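Local coordinates for protein putative ABC transporter subunit, substrate-binding component (Rhodopseudomonas palustris, PDB 4EVS) that binds 4-hydroxybenzoate, and probably related benzoate derivatives, as the putative solute-binding component of an ABC transporter for lignin-derived aromatic compounds, at residues Gly12-Pro17 against Phe21-Lys26; Arg50-Val53 against Gln59-Ala62; Ala105-Thr110 against Gly152-Thr157. One frame throughout, in Å; residues are numbered along the deposited sequence.

Interaction 1 of 3, residues Gly12-Pro17 against Phe21-Lys26; sequences GTMSGP and FGQNFK
Met14, a selenomethionine here, has CG anti to its own carbonyl carbon (chi1 -45°) and bends again at chi2 and chi3, a curl that lays SE and CE against the backbone of Gly22. SE approaches Gly22 O to 3.4 Å. The Gln23 chain, bent at chi2 (-60°), crosses Met14 at about a right angle and turns its carboxamide back to the loop, where NE2 donates to Met14 O at 2.9 Å. This bond is nearly straight (N-H...O 170°). It falls on a lone pair in the carbonyl plane, and the acceptor also lies in the amide plane of Gln23, which helps to fix the rotation of the carboxamide. The methyl CE of Met14 touches two chains of the helix, 3.7 Å from Gln23 NE2 and 4.0 Å from Lys26 CE; the Lys26 ammonium makes a cation-pi contact with Tyr49.

The arrangement is the strand-turn-helix with which the first lobe of this periplasmic binding protein begins: strand 5-12 ends at Gly12, a short loop follows, and helix 19-36 folds back against it. Close approach depends on glycines. A CB on Gly22 would run into Thr13 O and Met14 SE, and without one Gly22 N comes within 3.0 Å of Thr13 O in a weak, bent hydrogen bond. Gly12 CA likewise meets the edge of the Phe25 ring, 3.8 Å from CE2, while Phe21 O sits over one face of that ring, offset toward its rim. Thr13 OG1 is hydrogen-bonded to Tyr18 O and passes 3.9 Å from Phe21 CB. The Phe21 ring continues toward the ligand pocket, packing on Tyr80, Met283 and Ala204 about 6 Å from the bound 4-hydroxybenzoate.

Interaction 2 of 3, residues Arg50-Val53 against Gln59-Ala62; sequences RDEV and QSKA. With SO4 (sulfate ion), chain C.
Glu52 and Ser60 meet flank to tip: although the CB of Glu52 points away from helix 57-69, its CG passes 3.4 Å from Ser60 OG. With CG anti to the backbone N (chi1 -170°) and the chain extended beyond it, the carboxylate runs on past the serine. There OE1 accepts from Tyr80 N and OE2 from Phe81 N and Asn84 ND2, so three donors satisfy a buried acid. The Ser60 hydroxyl is also joined to the loop through solvent: a water 2.7 Å from Ser60 OG and 2.8 Å from Glu52 O bridges the two.

Val53 and Gln59 cross obliquely at the margin, CG2 of the valine lying 4.1 Å from Gln59 NE2, while Gln59 OE1 is hydrogen-bonded to Asn56 ND2. Val53 N makes a weak bond to Asp51 OD1 as the chain leaves its strand.

Arg50 heads another way. It presents one edge of the guanidinium to a sulfate, probably from the crystallisation liquor: Arg50 NH1 bonds sulfate O4 and NH2 bonds O2, each at 2.9 Å. Salt bridges to Glu66 and Glu71 hold the same guanidinium beside the helix.

The contact lies at the turn between strand 43-51 and helix 57-69, where Glu52 and Ser60 both pack on Ile11 of the adjoining parallel strand 5-12.

Interaction 3 of 3, residues Ala105-Thr110 against Gly152-Thr157; sequences ATSSIT and GIDAET. With PHB (p-hydroxybenzoic acid), chain I.
Asp154 reaches from helix 150-165 to the loop at Thr106 and Ser107, its CB directed toward that loop. CG is anti to its own carbonyl carbon (chi1 -85°), and the Thr106 side chain crosses that of Asp154 at about a right angle, its methyl CG2 4.1 Å from Asp154 CG and 3.5 Å from Asp154 OD2. OD1 accepts from a water at 3.0 Å, which in turn accepts from Ser108 N. OD2 receives Ser107 N at 2.9 Å, nearly along the carboxylate C-O axis and almost straight (168°), and takes a second water, 2.7 Å away, that also donates to Ser107 OG. Ser107 OG is further hydrogen-bonded to Asp365. With an alanine for Asp154, Ser107 N would probably be left without its acceptor, each water would lose a carboxylate partner, and the tie between helix and loop would weaken.

Just before Thr106, Ala105 N donates to carboxylate oxygen O2' of 4-hydroxybenzoate at 2.9 Å. The contact spans the two lobes beside the ligand: the loop follows strand 99-101 of the first sheet, helix 150-165 follows strand 141-147 of the second, and Phe124 of helix 123-136 packs on both Ser107 and Asp154.

Interactions 1 and 2 share one region of the first lobe, their centres 11 Å apart. They touch: Ser15 OG lies 2.6 Å from Asp51 OD2, probably hydrogen-bonded, and Gly12 O lies 2.8 Å from Glu52 N, tying the end of strand 5-12 and its loop to the end of strand 43-51 and the next residue. Interaction 3 stands apart, its centre about 22 and 21 Å from those of interactions 1 and 2 and its nearest atoms about 10 Å from either. The 4-hydroxybenzoate lies among them: Ala105 binds it directly, the Phe21 side chain comes within about 6 Å, and that of Glu52, about 7 Å away, probably acts as a second shell, steadying pocket residues Tyr80 and Phe81.

Interaction 1 of 3, residues Gly12-Pro17 against Phe21-Lys26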
loop_
_atom_site.group_PDB
_atom_site.type_symbol
_atom_site.label_atom_id
_atom_site.label_comp_id
_atom_site.label_asym_id
_atom_site.label_seq_id
_atom_site.Cartn_x
_atom_site.Cartn_y
_atom_site.Cartn_z
ATOM N N GLY A 12 -1.084 2.756 13.180
ATOM C CA GLY A 12 -1.387 1.684 12.252
ATOM C C GLY A 12 -2.311 0.658 12.879
ATOM O O GLY A 12 -2.607 0.736 14.081
ATOM N N THR A 13 -2.752 -0.309 12.088
ATOM C CA THR A 13 -3.671 -1.308 12.573
ATOM C C THR A 13 -2.910 -2.394 13.297
ATOM O O THR A 13 -2.477 -3.394 12.703
ATOM C CB THR A 13 -4.500 -1.837 11.396
ATOM O OG1 THR A 13 -3.630 -2.282 10.325
ATOM C CG2 THR A 13 -5.473 -0.761 10.846
HETATM N N MSE A 14 -2.751 -2.195 14.621
HETATM C CA MSE A 14 -1.856 -3.050 15.431
HETATM C C MSE A 14 -2.537 -4.311 15.986
HETATM O O MSE A 14 -1.848 -5.312 16.270
HETATM C CB MSE A 14 -1.198 -2.243 16.575
HETATM C CG MSE A 14 -0.643 -0.877 16.212
HETATM SE SE MSE A 14 0.683 -0.964 14.790
HETATM C CE MSE A 14 1.985 -2.048 15.686
ATOM N N SER A 15 -3.859 -4.253 16.111
ATOM C CA SER A 15 -4.686 -5.381 16.546
ATOM C C SER A 15 -5.931 -5.377 15.679
ATOM O O SER A 15 -6.198 -4.426 14.918
ATOM C CB SER A 15 -5.111 -5.211 18.020
ATOM O OG SER A 15 -6.092 -4.187 18.103
ATOM N N GLY A 16 -6.666 -6.458 15.787
ATOM C CA GLY A 16 -7.938 -6.627 15.124
ATOM C C GLY A 16 -7.769 -7.221 13.735
ATOM O O GLY A 16 -6.751 -7.848 13.410
ATOM N N PRO A 17 -8.819 -7.108 12.927
ATOM C CA PRO A 17 -8.880 -7.769 11.660
ATOM C C PRO A 17 -7.701 -7.458 10.709
ATOM O O PRO A 17 -7.302 -8.325 9.911
ATOM C CB PRO A 17 -10.177 -7.211 11.064
ATOM C CG PRO A 17 -10.993 -6.906 12.236
ATOM C CD PRO A 17 -10.089 -6.426 13.260
ATOM N N PHE A 21 -1.145 -5.821 9.150
ATOM C CA PHE A 21 -0.633 -4.670 8.409
ATOM C C PHE A 21 0.043 -3.645 9.289
ATOM O O PHE A 21 1.092 -3.115 8.905
ATOM C CB PHE A 21 -1.706 -4.108 7.495
ATOM C CG PHE A 21 -2.194 -5.142 6.568
ATOM C CD1 PHE A 21 -3.349 -5.877 6.829
ATOM C CD2 PHE A 21 -1.430 -5.511 5.477
ATOM C CE1 PHE A 21 -3.740 -6.907 5.985
ATOM C CE2 PHE A 21 -1.831 -6.529 4.655
ATOM C CZ PHE A 21 -2.968 -7.232 4.907
ATOM N N GLY A 22 -0.449 -3.435 10.511
ATOM C CA GLY A 22 0.233 -2.517 11.394
ATOM C C GLY A 22 1.381 -3.176 12.046
ATOM O O GLY A 22 2.379 -2.529 12.266
ATOM N N GLN A 23 1.258 -4.453 12.350
ATOM C CA GLN A 23 2.400 -5.173 12.854
ATOM C C GLN A 23 3.540 -5.162 11.849
ATOM O O GLN A 23 4.709 -5.053 12.214
ATOM C CB GLN A 23 2.072 -6.589 13.246
ATOM C CG GLN A 23 1.219 -6.696 14.494
ATOM C CD GLN A 23 1.840 -6.109 15.742
ATOM O OE1 GLN A 23 3.071 -6.173 15.952
ATOM N NE2 GLN A 23 0.990 -5.515 16.584
ATOM N N ASN A 24 3.200 -5.161 10.569
ATOM C CA ASN A 24 4.243 -5.063 9.539
ATOM C C ASN A 24 4.936 -3.692 9.554
ATOM O O ASN A 24 6.083 -3.592 9.146
ATOM C CB ASN A 24 3.684 -5.379 8.161
ATOM C CG ASN A 24 3.975 -6.817 7.703
ATOM O OD1 ASN A 24 4.939 -7.041 7.006
ATOM N ND2 ASN A 24 3.145 -7.795 8.132
ATOM N N PHE A 25 4.231 -2.625 9.932
ATOM C CA PHE A 25 4.909 -1.333 10.073
ATOM C C PHE A 25 6.027 -1.487 11.078
ATOM O O PHE A 25 7.150 -1.054 10.847
ATOM C CB PHE A 25 3.958 -0.233 10.572
ATOM C CG PHE A 25 2.923 0.280 9.587
ATOM C CD1 PHE A 25 3.001 0.108 8.209
ATOM C CD2 PHE A 25 1.835 1.007 10.082
ATOM C CE1 PHE A 25 2.040 0.667 7.386
ATOM C CE2 PHE A 25 0.884 1.564 9.264
ATOM C CZ PHE A 25 0.960 1.369 7.925
ATOM N N LYS A 26 5.703 -2.066 12.224
ATOM C CA LYS A 26 6.689 -2.295 13.261
ATOM C C LYS A 26 7.816 -3.207 12.758
ATOM O O LYS A 26 8.977 -2.964 13.033
ATOM C CB LYS A 26 6.026 -2.867 14.516
ATOM C CG LYS A 26 6.979 -3.064 15.668
ATOM C CD LYS A 26 6.279 -3.614 16.892
ATOM C CE LYS A 26 5.475 -2.592 17.596
ATOM N NZ LYS A 26 5.021 -3.081 18.977
#

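Interaction 2 of 3, residues Arg50-Val53 against Gln59-Ala62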
loop_
_atom_site.group_PDB
_atom_site.type_symbol
_atom_site.label_atom_id
_atom_site.label_comp_id
_atom_site.label_asym_id
_atom_site.label_seq_id
_atom_site.Cartn_x
_atom_site.Cartn_y
_atom_site.Cartn_z
ATOM N N ARG A 50 0.503 3.460 18.008
ATOM C CA ARG A 50 -0.884 3.688 18.344
ATOM C C ARG A 50 -1.794 2.937 17.392
ATOM O O ARG A 50 -1.534 2.881 16.192
ATOM C CB ARG A 50 -1.187 5.187 18.340
ATOM C CG ARG A 50 -0.323 5.999 19.319
ATOM C CD ARG A 50 -0.708 5.718 20.765
ATOM N NE ARG A 50 0.053 6.547 21.692
ATOM C CZ ARG A 50 1.166 6.182 22.299
ATOM N NH1 ARG A 50 1.691 4.993 22.081
ATOM N NH2 ARG A 50 1.756 7.023 23.153
ATOM N N ASP A 51 -2.885 2.413 17.911
ATOM C CA ASP A 51 -3.726 1.448 17.188
ATOM C C ASP A 51 -4.911 2.092 16.459
ATOM O O ASP A 51 -5.886 2.538 17.054
ATOM C CB ASP A 51 -4.178 0.372 18.168
ATOM C CG ASP A 51 -4.764 -0.886 17.479
ATOM O OD1 ASP A 51 -4.821 -0.971 16.234
ATOM O OD2 ASP A 51 -5.123 -1.825 18.243
ATOM N N GLU A 52 -4.757 2.163 15.147
ATOM C CA GLU A 52 -5.733 2.659 14.200
ATOM C C GLU A 52 -7.032 1.815 14.185
ATOM O O GLU A 52 -8.115 2.362 13.994
ATOM C CB GLU A 52 -5.080 2.593 12.808
ATOM C CG GLU A 52 -5.817 3.266 11.671
ATOM C CD GLU A 52 -5.031 3.289 10.368
ATOM O OE1 GLU A 52 -3.795 2.993 10.379
ATOM O OE2 GLU A 52 -5.681 3.554 9.338
ATOM N N VAL A 53 -6.877 0.482 14.341
ATOM C CA VAL A 53 -7.952 -0.526 14.364
ATOM C C VAL A 53 -8.778 -0.689 13.077
ATOM O O VAL A 53 -8.875 -1.795 12.520
ATOM C CB VAL A 53 -8.904 -0.394 15.559
ATOM C CG1 VAL A 53 -9.894 -1.571 15.533
ATOM C CG2 VAL A 53 -8.150 -0.385 16.869
ATOM N N GLN A 59 -10.974 7.798 15.718
ATOM C CA GLN A 59 -9.958 7.165 16.513
ATOM C C GLN A 59 -8.574 7.685 16.097
ATOM O O GLN A 59 -7.796 8.119 16.936
ATOM C CB GLN A 59 -10.046 5.631 16.463
ATOM C CG GLN A 59 -11.242 5.076 17.232
ATOM C CD GLN A 59 -11.357 3.577 17.096
ATOM O OE1 GLN A 59 -12.218 3.065 16.366
ATOM N NE2 GLN A 59 -10.493 2.857 17.804
ATOM N N SER A 60 -8.278 7.701 14.801
ATOM C CA SER A 60 -6.967 8.154 14.323
ATOM C C SER A 60 -6.695 9.618 14.577
ATOM O O SER A 60 -5.585 9.987 14.966
ATOM C CB SER A 60 -6.810 7.889 12.809
ATOM O OG SER A 60 -6.580 6.509 12.543
ATOM N N LYS A 61 -7.685 10.475 14.380
ATOM C CA LYS A 61 -7.512 11.885 14.685
ATOM C C LYS A 61 -7.174 12.078 16.186
ATOM O O LYS A 61 -6.226 12.795 16.506
ATOM C CB LYS A 61 -8.756 12.688 14.269
ATOM C CG LYS A 61 -8.583 14.188 14.290
ATOM C CD LYS A 61 -9.880 14.964 14.064
ATOM C CE LYS A 61 -9.609 16.458 14.104
ATOM N NZ LYS A 61 -10.856 17.295 14.085
ATOM N N ALA A 62 -7.893 11.399 17.091
ATOM C CA ALA A 62 -7.630 11.490 18.531
ATOM C C ALA A 62 -6.238 10.943 18.860
ATOM O O ALA A 62 -5.524 11.472 19.695
ATOM C CB ALA A 62 -8.721 10.741 19.353
HETATM S S SO4 C . 4.314 4.378 24.662
HETATM O O1 SO4 C . 3.783 3.807 25.897
HETATM O O2 SO4 C . 3.998 5.808 24.544
HETATM O O3 SO4 C . 5.762 4.266 24.703
HETATM O O4 SO4 C . 3.787 3.636 23.503
HETATM O O HOH W 1 -8.709 5.009 13.302
#

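Interaction 3 of 3, residues Ala105-Thr110 against Gly152-Thr157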
loop_
_atom_site.group_PDB
_atom_site.type_symbol
_atom_site.label_atom_id
_atom_site.label_comp_id
_atom_site.label_asym_id
_atom_site.label_seq_id
_atom_site.Cartn_x
_atom_site.Cartn_y
_atom_site.Cartn_z
ATOM N N ALA A 105 -3.508 5.041 0.184
ATOM C CA ALA A 105 -3.118 5.051 -1.222
ATOM C C ALA A 105 -3.935 5.957 -2.127
ATOM O O ALA A 105 -3.706 5.958 -3.330
ATOM C CB ALA A 105 -3.119 3.601 -1.723
ATOM N N THR A 106 -4.860 6.754 -1.588
ATOM C CA THR A 106 -5.627 7.680 -2.431
ATOM C C THR A 106 -4.748 8.818 -2.912
ATOM O O THR A 106 -4.014 9.424 -2.118
ATOM C CB THR A 106 -6.918 8.140 -1.673
ATOM O OG1 THR A 106 -7.672 6.979 -1.382
ATOM C CG2 THR A 106 -7.769 9.126 -2.498
ATOM N N SER A 107 -4.856 9.145 -4.223
ATOM C CA SER A 107 -3.888 10.091 -4.821
ATOM C C SER A 107 -3.873 11.439 -4.113
ATOM O O SER A 107 -2.797 11.977 -3.805
ATOM C CB SER A 107 -4.129 10.306 -6.310
ATOM O OG SER A 107 -3.783 9.143 -7.021
ATOM N N SER A 108 -5.064 11.989 -3.851
ATOM C CA SER A 108 -5.188 13.340 -3.307
ATOM C C SER A 108 -4.649 13.533 -1.905
ATOM O O SER A 108 -4.567 14.673 -1.449
ATOM C CB SER A 108 -6.654 13.795 -3.341
ATOM O OG SER A 108 -7.463 12.976 -2.545
ATOM N N ILE A 109 -4.306 12.457 -1.208
ATOM C CA ILE A 109 -3.817 12.630 0.175
ATOM C C ILE A 109 -2.640 13.601 0.278
ATOM O O ILE A 109 -2.592 14.435 1.197
ATOM C CB ILE A 109 -3.439 11.289 0.838
ATOM C CG1 ILE A 109 -4.689 10.395 1.015
ATOM C CG2 ILE A 109 -2.711 11.479 2.178
ATOM C CD1 ILE A 109 -4.426 8.964 1.561
ATOM N N THR A 110 -1.670 13.480 -0.622
ATOM C CA THR A 110 -0.485 14.301 -0.514
ATOM C C THR A 110 -0.744 15.791 -0.723
ATOM O O THR A 110 0.051 16.631 -0.266
ATOM C CB THR A 110 0.628 13.829 -1.466
ATOM O OG1 THR A 110 0.106 13.818 -2.782
ATOM C CG2 THR A 110 1.171 12.454 -1.064
ATOM N N GLY A 152 -10.854 2.804 -3.640
ATOM C CA GLY A 152 -11.677 2.029 -4.533
ATOM C C GLY A 152 -12.172 2.880 -5.689
ATOM O O GLY A 152 -12.119 2.481 -6.880
ATOM N N ILE A 153 -12.634 4.090 -5.346
ATOM C CA ILE A 153 -13.094 5.013 -6.392
ATOM C C ILE A 153 -11.950 5.384 -7.327
ATOM O O ILE A 153 -12.129 5.431 -8.552
ATOM C CB ILE A 153 -13.828 6.229 -5.762
ATOM C CG1 ILE A 153 -15.119 5.744 -5.067
ATOM C CG2 ILE A 153 -14.079 7.308 -6.801
ATOM C CD1 ILE A 153 -15.692 6.682 -4.043
ATOM N N ASP A 154 -10.769 5.659 -6.775
ATOM C CA ASP A 154 -9.614 5.958 -7.635
ATOM C C ASP A 154 -9.350 4.771 -8.597
ATOM O O ASP A 154 -9.118 4.953 -9.786
ATOM C CB ASP A 154 -8.352 6.145 -6.804
ATOM C CG ASP A 154 -8.129 7.559 -6.235
ATOM O OD1 ASP A 154 -8.929 8.494 -6.417
ATOM O OD2 ASP A 154 -7.052 7.730 -5.574
ATOM N N ALA A 155 -9.350 3.559 -8.061
ATOM C CA ALA A 155 -9.049 2.362 -8.847
ATOM C C ALA A 155 -10.056 2.195 -9.983
ATOM O O ALA A 155 -9.646 1.959 -11.112
ATOM C CB ALA A 155 -9.002 1.105 -7.947
ATOM N N GLU A 156 -11.327 2.369 -9.679
ATOM C CA GLU A 156 -12.348 2.248 -10.674
ATOM C C GLU A 156 -12.131 3.297 -11.761
ATOM O O GLU A 156 -12.244 2.996 -12.963
ATOM C CB GLU A 156 -13.724 2.457 -10.038
ATOM C CG GLU A 156 -14.836 2.482 -11.028
ATOM C CD GLU A 156 -16.218 2.748 -10.428
ATOM O OE1 GLU A 156 -16.363 2.959 -9.212
ATOM O OE2 GLU A 156 -17.188 2.763 -11.229
ATOM N N THR A 157 -11.863 4.540 -11.353
ATOM C CA THR A 157 -11.741 5.619 -12.330
ATOM C C THR A 157 -10.546 5.352 -13.234
ATOM O O THR A 157 -10.626 5.508 -14.471
ATOM C CB THR A 157 -11.613 6.980 -11.594
ATOM O OG1 THR A 157 -12.837 7.221 -10.874
ATOM C CG2 THR A 157 -11.365 8.103 -12.548
HETATM C "C1'" PHB I . -6.472 2.759 1.796
HETATM O "O1'" PHB I . -7.454 2.896 2.581
HETATM O "O2'" PHB I . -5.952 3.730 1.160
HETATM C C1 PHB I . -5.973 1.374 1.548
HETATM C C2 PHB I . -6.128 0.389 2.489
HETATM C C3 PHB I . -5.694 -0.897 2.220
HETATM C C4 PHB I . -5.019 -1.203 1.038
HETATM C C5 PHB I . -4.805 -0.186 0.111
HETATM C C6 PHB I . -5.296 1.084 0.375
HETATM O O4 PHB I . -4.593 -2.478 0.817
HETATM O O HOH W 2 -4.789 6.703 -6.535
HETATM O O HOH W 3 -7.510 10.919 -5.517
#